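Local structure of Succinylglutamatedesuccinylase/aspartoacylase (Rhodobacter sphaeroides 2.4.1, 3CDX) at residues 46-51 and 78-83; 110-115 and 123-128; 261-266 and 333-338. The protein probably hydrolyses non-peptide amide bonds as a metal-dependent member of the succinylglutamate desuccinylase/aspartoacylase family, and binds a calcium ion. All blocks are in the same frame, centred on the assembly; numbering follows the deposited sequence.

Contact 1 of 3, residues 46-51 and 78-83; sequences TVVKNG and RRLRPE
Asn50 ND2 donates to the carbonyl O of Val85, tying the strand end to the loop that follows helix 68-79, while two residues back Val48 packs on Pro82 of that loop. Val48 spreads its two methyls along the loop. CG1, anti to the backbone N (chi1 177°), presses on the start of the 3-10 segment and comes within 4.0 Å of Pro82 CB. CG2 goes to Leu80 instead, 4.1 Å from its CD2, the two side chains meeting at a slant. A branched valine can touch Leu80 and Pro82 at once, one with each methyl; a proline with phi of -53° suits the first position of a 3-10 turn. Leu80, the first residue to leave helical geometry, buries its side chain here and also packs on Val85 and Val89. Arg81 and Glu83 start away from the strand, as suits the exposed flank of this loop, and a salt bridge within the loop joins Arg81 NH1 to Glu83 OE2 at 3.2 Å, while Val48 and Leu80 point at each other's segment. Strand 40-50 thus packs against the link between helix 68-79 and strand 87-92, which pairs antiparallel with 40-50: the connection from a helix back to the sheet in the alpha/beta catalytic fold, consistent with the M14-like family.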
# COMPACT_ATOMS: atom_id res chain seq x y z
N THR A 46 -25.05 -14.53 -20.23
CA THR A 46 -25.77 -15.59 -20.91
C THR A 46 -27.19 -15.07 -21.17
O THR A 46 -27.83 -14.47 -20.28
CB THR A 46 -25.84 -16.91 -20.09
OG1 THR A 46 -24.52 -17.35 -19.75
CG2 THR A 46 -26.50 -18.05 -20.91
N VAL A 47 -27.66 -15.26 -22.40
CA VAL A 47 -29.02 -14.85 -22.79
C VAL A 47 -29.68 -16.04 -23.45
O VAL A 47 -29.07 -16.70 -24.32
CB VAL A 47 -29.08 -13.60 -23.71
CG1 VAL A 47 -28.39 -13.86 -25.05
CG2 VAL A 47 -30.53 -13.15 -23.96
N VAL A 48 -30.89 -16.34 -22.97
CA VAL A 48 -31.76 -17.33 -23.60
C VAL A 48 -33.02 -16.58 -24.08
O VAL A 48 -33.70 -15.91 -23.30
CB VAL A 48 -32.15 -18.49 -22.61
CG1 VAL A 48 -33.11 -19.46 -23.26
CG2 VAL A 48 -30.91 -19.24 -22.13
N LYS A 49 -33.30 -16.71 -25.38
CA LYS A 49 -34.49 -16.12 -25.96
C LYS A 49 -35.27 -17.18 -26.75
O LYS A 49 -34.72 -17.90 -27.57
CB LYS A 49 -34.12 -14.92 -26.84
CG LYS A 49 -35.31 -14.10 -27.38
CD LYS A 49 -34.84 -12.96 -28.26
CE LYS A 49 -35.79 -12.68 -29.43
NZ LYS A 49 -37.12 -12.26 -28.97
N ASN A 50 -36.57 -17.27 -26.47
CA ASN A 50 -37.46 -18.17 -27.21
C ASN A 50 -38.87 -17.66 -27.12
O ASN A 50 -39.33 -17.19 -26.06
CB ASN A 50 -37.40 -19.59 -26.63
CG ASN A 50 -38.19 -20.62 -27.46
OD1 ASN A 50 -37.92 -20.82 -28.64
ND2 ASN A 50 -39.14 -21.29 -26.82
N GLY A 51 -39.57 -17.75 -28.25
CA GLY A 51 -41.01 -17.58 -28.29
C GLY A 51 -41.38 -16.18 -27.91
O GLY A 51 -40.77 -15.22 -28.39
N ARG A 78 -25.94 -21.95 -16.75
CA ARG A 78 -25.35 -23.13 -17.36
C ARG A 78 -26.40 -24.16 -17.82
O ARG A 78 -26.18 -24.87 -18.80
CB ARG A 78 -24.33 -23.78 -16.39
CG ARG A 78 -23.53 -24.94 -16.99
CD ARG A 78 -22.43 -25.47 -16.04
NE ARG A 78 -22.95 -25.83 -14.72
CZ ARG A 78 -23.50 -27.01 -14.44
NH1 ARG A 78 -23.61 -27.93 -15.39
NH2 ARG A 78 -23.97 -27.26 -13.23
N ARG A 79 -27.52 -24.23 -17.08
CA ARG A 79 -28.54 -25.28 -17.23
C ARG A 79 -29.72 -24.90 -18.13
O ARG A 79 -30.20 -25.73 -18.91
CB ARG A 79 -29.10 -25.67 -15.87
CG ARG A 79 -28.17 -26.52 -14.99
CD ARG A 79 -28.83 -26.75 -13.59
NE ARG A 79 -27.86 -27.11 -12.55
CZ ARG A 79 -28.16 -27.70 -11.38
NH1 ARG A 79 -29.42 -28.03 -11.08
NH2 ARG A 79 -27.19 -27.99 -10.52
N LEU A 80 -30.20 -23.65 -18.02
CA LEU A 80 -31.40 -23.17 -18.73
C LEU A 80 -31.33 -23.28 -20.26
O LEU A 80 -30.37 -22.86 -20.87
CB LEU A 80 -31.69 -21.71 -18.32
CG LEU A 80 -32.97 -21.03 -18.82
CD1 LEU A 80 -34.26 -21.67 -18.27
CD2 LEU A 80 -32.94 -19.53 -18.55
N ARG A 81 -32.38 -23.82 -20.88
CA ARG A 81 -32.40 -24.07 -22.35
C ARG A 81 -33.46 -23.24 -23.07
O ARG A 81 -34.53 -22.99 -22.52
CB ARG A 81 -32.64 -25.55 -22.66
CG ARG A 81 -31.53 -26.50 -22.23
CD ARG A 81 -32.06 -27.92 -22.09
NE ARG A 81 -32.95 -28.12 -20.92
CZ ARG A 81 -34.12 -28.80 -20.96
NH1 ARG A 81 -34.57 -29.31 -22.11
NH2 ARG A 81 -34.86 -28.93 -19.85
N PRO A 82 -33.18 -22.83 -24.32
CA PRO A 82 -34.14 -21.98 -25.06
C PRO A 82 -35.56 -22.55 -25.14
O PRO A 82 -36.54 -21.81 -25.03
CB PRO A 82 -33.49 -21.83 -26.45
CG PRO A 82 -32.07 -22.19 -26.28
CD PRO A 82 -31.95 -23.11 -25.09
N GLU A 83 -35.66 -23.87 -25.25
CA GLU A 83 -36.94 -24.53 -25.36
C GLU A 83 -37.80 -24.50 -24.09
O GLU A 83 -39.01 -24.74 -24.18
CB GLU A 83 -36.73 -25.97 -25.83
CG GLU A 83 -36.29 -26.90 -24.72
CD GLU A 83 -35.58 -28.12 -25.25
OE1 GLU A 83 -34.56 -27.96 -25.96
OE2 GLU A 83 -36.04 -29.24 -24.94

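Contact 2 of 3, residues 110-115 and 123-128; sequences DGRDIN and RGTFSQ
A chi1 of 58° tucks the carboxylate of Asp110 between its own backbone N and carbonyl carbon, facing Ser127, and Thr125 places OG1 in the same way (63°) to meet it. Of four donors to the two oxygens, Ser127 OG takes the syn lone pair of OD1 at 2.6 Å. From above the carboxylate plane, Arg112 N also reaches OD1, at 3.2 Å, closing an Asx turn. Thr125 OG1 approaches OD2 on the anti side at 2.7 Å; Ser127 N comes to OD2 from the opposite face at 2.8 Å, nearly straight (162°). The carboxylate is therefore fixed in rotation, and its charge probably interacts favourably with the start of helix 126-138. Small hydroxyl residues suit this helix end, where Gln128 OE1 accepts from Thr125 N at 3.0 Å. Arg112, bent at chi2 and chi3, extends NH2 to a water at 2.7 Å that in turn donates to Thr125 OG1; the Arg112 side chain also packs on Thr125 of a neighbouring subunit. Ile114 brings CG1 to 3.5 Å from Ser127 O and also packs on Leu130 and Ala131. Asp113 forms a second Asx turn and bonds through OD1 to NE2 of the calcium ligand His63, so the helix start adjoins the metal site.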
# COMPACT_ATOMS: atom_id res chain seq x y z
N ASP A 110 -10.43 1.02 -8.73
CA ASP A 110 -10.63 2.46 -8.48
C ASP A 110 -11.12 2.77 -7.06
O ASP A 110 -11.45 3.94 -6.71
CB ASP A 110 -11.54 3.07 -9.54
CG ASP A 110 -12.92 2.41 -9.62
OD1 ASP A 110 -13.27 1.59 -8.74
OD2 ASP A 110 -13.67 2.77 -10.55
N GLY A 111 -11.20 1.72 -6.24
CA GLY A 111 -11.59 1.84 -4.86
C GLY A 111 -13.03 2.24 -4.64
O GLY A 111 -13.43 2.57 -3.50
N ARG A 112 -13.82 2.26 -5.71
CA ARG A 112 -15.21 2.64 -5.58
C ARG A 112 -16.16 1.51 -5.12
O ARG A 112 -16.00 0.34 -5.46
CB ARG A 112 -15.77 3.26 -6.89
CG ARG A 112 -15.09 4.63 -7.33
CD ARG A 112 -15.19 5.78 -6.30
NE ARG A 112 -16.56 6.32 -6.13
CZ ARG A 112 -17.16 7.20 -6.95
NH1 ARG A 112 -18.40 7.62 -6.68
NH2 ARG A 112 -16.54 7.68 -8.04
N ASP A 113 -17.19 1.92 -4.39
CA ASP A 113 -18.34 1.06 -4.20
C ASP A 113 -19.20 1.28 -5.44
O ASP A 113 -19.79 2.34 -5.59
CB ASP A 113 -19.11 1.47 -2.96
CG ASP A 113 -20.24 0.49 -2.63
OD1 ASP A 113 -20.82 -0.11 -3.57
OD2 ASP A 113 -20.53 0.34 -1.42
N ILE A 114 -19.24 0.31 -6.33
CA ILE A 114 -19.94 0.50 -7.59
C ILE A 114 -21.40 0.88 -7.38
O ILE A 114 -21.98 1.56 -8.23
CB ILE A 114 -19.81 -0.73 -8.51
CG1 ILE A 114 -20.33 -0.45 -9.94
CG2 ILE A 114 -20.52 -1.94 -7.88
CD1 ILE A 114 -19.90 -1.56 -11.00
N ASN A 115 -21.98 0.43 -6.27
CA ASN A 115 -23.38 0.70 -5.97
C ASN A 115 -23.59 2.04 -5.29
O ASN A 115 -24.64 2.30 -4.72
CB ASN A 115 -23.96 -0.43 -5.10
CG ASN A 115 -25.28 -0.96 -5.62
OD1 ASN A 115 -25.64 -0.75 -6.79
ND2 ASN A 115 -26.01 -1.71 -4.76
N ARG A 123 -17.13 7.72 -19.39
CA ARG A 123 -15.77 8.26 -19.51
C ARG A 123 -15.07 8.33 -18.16
O ARG A 123 -13.99 8.89 -18.03
CB ARG A 123 -15.83 9.65 -20.18
CG ARG A 123 -16.60 9.63 -21.51
CD ARG A 123 -16.81 11.00 -22.10
NE ARG A 123 -15.54 11.58 -22.54
CZ ARG A 123 -14.90 11.27 -23.67
NH1 ARG A 123 -15.41 10.38 -24.51
NH2 ARG A 123 -13.74 11.86 -23.96
N GLY A 124 -15.67 7.74 -17.15
CA GLY A 124 -15.03 7.76 -15.84
C GLY A 124 -14.18 6.52 -15.57
O GLY A 124 -13.76 5.80 -16.50
N THR A 125 -13.93 6.30 -14.29
CA THR A 125 -13.12 5.17 -13.88
C THR A 125 -13.88 3.83 -14.06
O THR A 125 -15.08 3.81 -14.37
CB THR A 125 -12.67 5.31 -12.43
OG1 THR A 125 -13.82 5.31 -11.58
CG2 THR A 125 -11.82 6.59 -12.25
N PHE A 126 -13.18 2.72 -13.83
CA PHE A 126 -13.69 1.41 -14.23
C PHE A 126 -15.11 1.17 -13.68
O PHE A 126 -16.00 0.77 -14.42
CB PHE A 126 -12.77 0.30 -13.75
CG PHE A 126 -13.23 -1.07 -14.21
CD1 PHE A 126 -12.86 -1.57 -15.44
CD2 PHE A 126 -14.12 -1.81 -13.43
CE1 PHE A 126 -13.32 -2.81 -15.87
CE2 PHE A 126 -14.59 -3.03 -13.84
CZ PHE A 126 -14.19 -3.53 -15.07
N SER A 127 -15.31 1.44 -12.39
CA SER A 127 -16.56 1.11 -11.73
C SER A 127 -17.69 1.99 -12.28
O SER A 127 -18.80 1.51 -12.46
CB SER A 127 -16.44 1.31 -10.19
OG SER A 127 -15.47 0.44 -9.65
N GLN A 128 -17.37 3.26 -12.56
CA GLN A 128 -18.30 4.20 -13.18
C GLN A 128 -18.70 3.78 -14.59
O GLN A 128 -19.86 3.93 -14.99
CB GLN A 128 -17.73 5.63 -13.19
CG GLN A 128 -17.42 6.27 -11.81
CD GLN A 128 -16.84 7.68 -11.95
OE1 GLN A 128 -15.81 7.89 -12.61
NE2 GLN A 128 -17.51 8.65 -11.35
O HOH W 1 -14.24 6.96 -9.35

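Contact 3 of 3, residues 261-266 and 333-338; sequences MMVREA and VAVVME
Backbone bonds join Met262 and Glu338 as an antiparallel hydrogen-bonded pair: Met262 N donates to Glu338 O at 2.8 Å, and Glu338 N to Met262 O at 3.0 Å. Toward Val263 and Val336 the strands part, and a water donates to Val336 O at 2.7 Å and only weakly to Met262 O. Apolar contacts occupy the buried face. The unbranched, flexible methionine chain lets Met261, bent at chi2 and chi3 (-75° and -71°), curl back onto the Glu338 backbone, with CE 3.6 Å from Glu338 C, while its CB touches the sulfur of the extended Met337, SD, at 4.0 Å. Val263 acts where the strands diverge: CG1 meets Val335 CG1 at 4.0 Å and CG2 meets Met337 CB, also at 4.0 Å, each pair of side chains crossing near a right angle. Ile317 and Trp319 of strand 316-322 and Val188 help to enclose this cluster. On the other face Met262 and Glu338 touch through their aliphatic parts, CG to CG at 3.8 Å, leaving the Glu338 carboxylate to a salt bridge with Arg314. An antiparallel pair with a buried apolar face and a partly exposed face of Met262 and Glu338 joins strands 259-271 and 332-339 in the beta-rich C-terminal part of the chain.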
# COMPACT_ATOMS: atom_id res chain seq x y z
N MET A 261 -42.41 -7.43 5.68
CA MET A 261 -41.92 -6.71 6.80
C MET A 261 -41.45 -5.40 6.24
O MET A 261 -41.50 -5.18 5.02
CB MET A 261 -40.76 -7.50 7.43
CG MET A 261 -41.05 -9.02 7.56
SD MET A 261 -42.24 -9.37 8.95
CE MET A 261 -41.22 -9.01 10.39
N MET A 262 -40.96 -4.55 7.14
CA MET A 262 -40.57 -3.23 6.77
C MET A 262 -39.57 -2.68 7.77
O MET A 262 -39.51 -3.11 8.94
CB MET A 262 -41.81 -2.29 6.62
CG MET A 262 -42.70 -2.05 7.87
SD MET A 262 -44.12 -0.86 7.61
CE MET A 262 -43.30 0.63 7.23
N VAL A 263 -38.78 -1.73 7.29
CA VAL A 263 -37.86 -0.98 8.08
C VAL A 263 -38.14 0.48 7.73
O VAL A 263 -37.98 0.88 6.57
CB VAL A 263 -36.38 -1.30 7.73
CG1 VAL A 263 -35.46 -0.36 8.48
CG2 VAL A 263 -36.04 -2.77 8.07
N ARG A 264 -38.55 1.28 8.72
CA ARG A 264 -38.89 2.68 8.43
C ARG A 264 -38.38 3.71 9.45
O ARG A 264 -38.28 4.89 9.11
CB ARG A 264 -40.40 2.84 8.17
N GLU A 265 -38.02 3.28 10.65
CA GLU A 265 -37.72 4.20 11.74
C GLU A 265 -36.23 4.25 12.11
O GLU A 265 -35.57 3.22 12.07
CB GLU A 265 -38.55 3.81 12.98
N ALA A 266 -35.71 5.42 12.50
CA ALA A 266 -34.31 5.51 12.92
C ALA A 266 -34.09 4.58 14.12
O ALA A 266 -32.99 4.03 14.32
CB ALA A 266 -33.93 6.92 13.27
N VAL A 333 -25.15 -2.12 14.40
CA VAL A 333 -24.84 -3.50 14.83
C VAL A 333 -26.07 -4.42 14.72
O VAL A 333 -25.99 -5.65 14.89
CB VAL A 333 -24.18 -3.51 16.23
CG1 VAL A 333 -22.82 -2.79 16.16
CG2 VAL A 333 -25.07 -2.85 17.29
N ALA A 334 -27.21 -3.80 14.39
CA ALA A 334 -28.49 -4.47 14.17
C ALA A 334 -29.44 -3.49 13.50
O ALA A 334 -29.41 -2.29 13.76
CB ALA A 334 -29.12 -4.99 15.49
N VAL A 335 -30.27 -4.05 12.64
CA VAL A 335 -31.39 -3.38 12.02
C VAL A 335 -32.56 -4.33 12.23
O VAL A 335 -32.49 -5.52 11.84
CB VAL A 335 -31.17 -3.15 10.53
CG1 VAL A 335 -32.38 -2.37 9.93
CG2 VAL A 335 -29.85 -2.42 10.27
N VAL A 336 -33.61 -3.80 12.86
CA VAL A 336 -34.82 -4.58 13.19
C VAL A 336 -35.94 -4.30 12.17
O VAL A 336 -36.21 -3.12 11.82
CB VAL A 336 -35.26 -4.26 14.65
CG1 VAL A 336 -36.53 -5.02 15.08
CG2 VAL A 336 -34.08 -4.54 15.59
N MET A 337 -36.57 -5.36 11.68
CA MET A 337 -37.70 -5.27 10.77
C MET A 337 -38.96 -5.57 11.58
O MET A 337 -38.85 -6.23 12.59
CB MET A 337 -37.55 -6.20 9.57
CG MET A 337 -37.49 -7.71 9.85
SD MET A 337 -37.11 -8.70 8.37
CE MET A 337 -37.06 -10.25 9.22
N GLU A 338 -40.12 -5.08 11.14
CA GLU A 338 -41.42 -5.23 11.82
C GLU A 338 -42.43 -5.63 10.75
O GLU A 338 -42.15 -5.43 9.56
CB GLU A 338 -41.84 -3.92 12.52
CG GLU A 338 -42.11 -2.70 11.59
CD GLU A 338 -42.26 -1.33 12.30
OE1 GLU A 338 -42.65 -1.29 13.50
OE2 GLU A 338 -41.98 -0.27 11.66
O HOH W 2 -38.44 -1.61 11.77

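The three contacts follow one another along the chain, none enclosing or crossing another. Contact 1 closes the first loop, 26 residues that include strand 55-60 and most of helix 68-79, and ties strand 40-50 to the exit of that helix. Contact 2 closes a short loop of seven residues at the entry to helix 126-138, on the metal side of the catalytic domain. Contact 3 closes the longest, 66 residues without helix, and joins strand 259-271 to the last strand, 332-339. Contacts 1 and 3 lie on opposite sides of the chain's centre, their nearest atoms about 28 Å apart; contact 2 comes within about 16 Å of contact 1 and about 15 Å of contact 3, nearest atoms again.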